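Local atomic coordinates of ribonuclease T2 (Homo sapiens, PDB entry 3T0O), a protein that cleaves single-stranded RNA, preferentially between purine and uridine residues, and so degrades microbial RNAs whose fragments are sensed by TLR8 in innate immunity. Residues 104-107 and 108-111. Residues are numbered along the deposited sequence; the frame is centred on the assembly and turned at random.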
loop_
_atom_site.group_PDB
_atom_site.type_symbol
_atom_site.label_atom_id
_atom_site.label_comp_id
_atom_site.label_asym_id
_atom_site.label_seq_id
_atom_site.Cartn_x
_atom_site.Cartn_y
_atom_site.Cartn_z
ATOM N N LEU A 104 8.911 -15.711 0.161
ATOM C CA LEU A 104 8.467 -14.836 -0.916
ATOM C C LEU A 104 9.134 -15.219 -2.229
ATOM O O LEU A 104 9.143 -14.398 -3.165
ATOM C CB LEU A 104 8.866 -13.373 -0.598
ATOM C CG LEU A 104 8.372 -12.842 0.761
ATOM C CD1 LEU A 104 8.886 -11.441 0.968
ATOM C CD2 LEU A 104 6.862 -12.925 0.876
ATOM N N ASN A 105 9.649 -16.449 -2.307
ATOM C CA ASN A 105 10.595 -16.823 -3.363
ATOM C C ASN A 105 9.957 -17.321 -4.667
ATOM O O ASN A 105 10.617 -17.969 -5.479
ATOM C CB ASN A 105 11.691 -17.747 -2.803
ATOM C CG ASN A 105 11.222 -19.174 -2.669
ATOM O OD1 ASN A 105 10.033 -19.456 -2.820
ATOM N ND2 ASN A 105 12.125 -20.076 -2.339
ATOM N N SER A 106 8.704 -16.968 -4.893
ATOM C CA SER A 106 8.065 -17.239 -6.175
ATOM C C SER A 106 7.037 -16.157 -6.352
ATOM O O SER A 106 6.681 -15.519 -5.400
ATOM C CB SER A 106 7.401 -18.626 -6.215
ATOM O OG SER A 106 6.236 -18.653 -5.364
ATOM N N GLN A 107 6.565 -15.970 -7.578
ATOM C CA GLN A 107 5.525 -15.000 -7.784
ATOM C C GLN A 107 4.306 -15.302 -6.919
ATOM O O GLN A 107 3.725 -14.388 -6.267
ATOM C CB GLN A 107 5.184 -14.807 -9.263
ATOM C CG GLN A 107 6.407 -14.207 -9.966
ATOM C CD GLN A 107 6.204 -14.000 -11.440
ATOM O OE1 GLN A 107 5.133 -13.605 -11.848
ATOM N NE2 GLN A 107 7.274 -14.247 -12.258
ATOM N N LYS A 108 3.882 -16.555 -6.915
ATOM C CA LYS A 108 2.691 -16.884 -6.158
ATOM C C LYS A 108 2.884 -16.625 -4.662
ATOM O O LYS A 108 1.960 -16.175 -3.973
ATOM C CB LYS A 108 2.285 -18.355 -6.421
ATOM C CG LYS A 108 1.076 -18.756 -5.649
ATOM C CD LYS A 108 -0.185 -18.171 -6.183
ATOM C CE LYS A 108 -1.421 -19.026 -5.662
ATOM N NZ LYS A 108 -1.413 -20.454 -6.083
ATOM N N LYS A 109 4.061 -16.939 -4.156
ATOM C CA LYS A 109 4.312 -16.800 -2.723
ATOM C C LYS A 109 4.410 -15.334 -2.350
ATOM O O LYS A 109 3.842 -14.922 -1.341
ATOM C CB LYS A 109 5.594 -17.555 -2.331
ATOM C CG LYS A 109 5.331 -19.036 -2.223
ATOM C CD LYS A 109 6.657 -19.846 -2.173
ATOM C CE LYS A 109 7.355 -19.643 -0.847
ATOM N NZ LYS A 109 8.548 -20.658 -0.847
ATOM N N TYR A 110 5.101 -14.535 -3.162
ATOM C CA TYR A 110 5.193 -13.125 -2.913
ATOM C C TYR A 110 3.820 -12.438 -2.938
ATOM O O TYR A 110 3.461 -11.705 -2.029
ATOM C CB TYR A 110 6.106 -12.530 -4.015
ATOM C CG TYR A 110 6.135 -11.037 -4.008
ATOM C CD1 TYR A 110 6.852 -10.364 -3.037
ATOM C CD2 TYR A 110 5.432 -10.302 -4.951
ATOM C CE1 TYR A 110 6.905 -8.966 -3.018
ATOM C CE2 TYR A 110 5.490 -8.916 -4.925
ATOM C CZ TYR A 110 6.279 -8.288 -3.966
ATOM O OH TYR A 110 6.339 -6.894 -3.929
ATOM N N PHE A 111 3.089 -12.599 -4.037
ATOM C CA PHE A 111 1.812 -11.942 -4.075
ATOM C C PHE A 111 0.857 -12.536 -3.039
ATOM O O PHE A 111 0.091 -11.761 -2.432
ATOM C CB PHE A 111 1.220 -12.026 -5.492
ATOM C CG PHE A 111 1.853 -11.081 -6.433
ATOM C CD1 PHE A 111 1.467 -9.751 -6.458
ATOM C CD2 PHE A 111 2.782 -11.519 -7.368
ATOM C CE1 PHE A 111 2.071 -8.874 -7.390
ATOM C CE2 PHE A 111 3.390 -10.663 -8.262
ATOM C CZ PHE A 111 3.038 -9.352 -8.293
#
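Lys109 NZ is gripped twice: it donates to Asn105 OD1 at 2.7 Å and to the backbone O of Asp102, earlier in the same loop. The two side chains run alongside each other, pointing the same way, and the ammonium stands above the amide plane, 46° out of it. Ser106 is the N-cap of helix 107-121. Its OG accepts the N-H of Lys109 at 3.0 Å, a slightly bent bond (154°); with chi1 at 70° OG lies between the backbone N and the carbonyl carbon, within reach of Lys109 N. The methylenes of Lys109 wrap this oxygen, CB and CG each lying 3.3 Å from Ser106 OG, before the bend at chi3 carries NZ back to Asn105. Beneath the cap the helical bonds begin, Tyr110 N to Ser106 O at 2.9 Å and Phe111 N to Gln107 O at 2.9 Å. Gln107 O also lies at the edge of the Phe111 ring, 3.2 Å from CD2. Leu104 lays CB near the rim of the Tyr110 ring, 4.4 Å from CD1. The capped end is tied into the fold by Gln107, whose chain, extended beyond CG, brings NE2 to donate to Pro56 O and OE1 to accept from Asn58 N, and by Tyr110, whose OH bonds Leu43 O on strand 39-45. Tyr110 also touches His94, a predicted active-site residue, and Phe111 touches Trp91; His94 and Trp91 belong to helix 84-98.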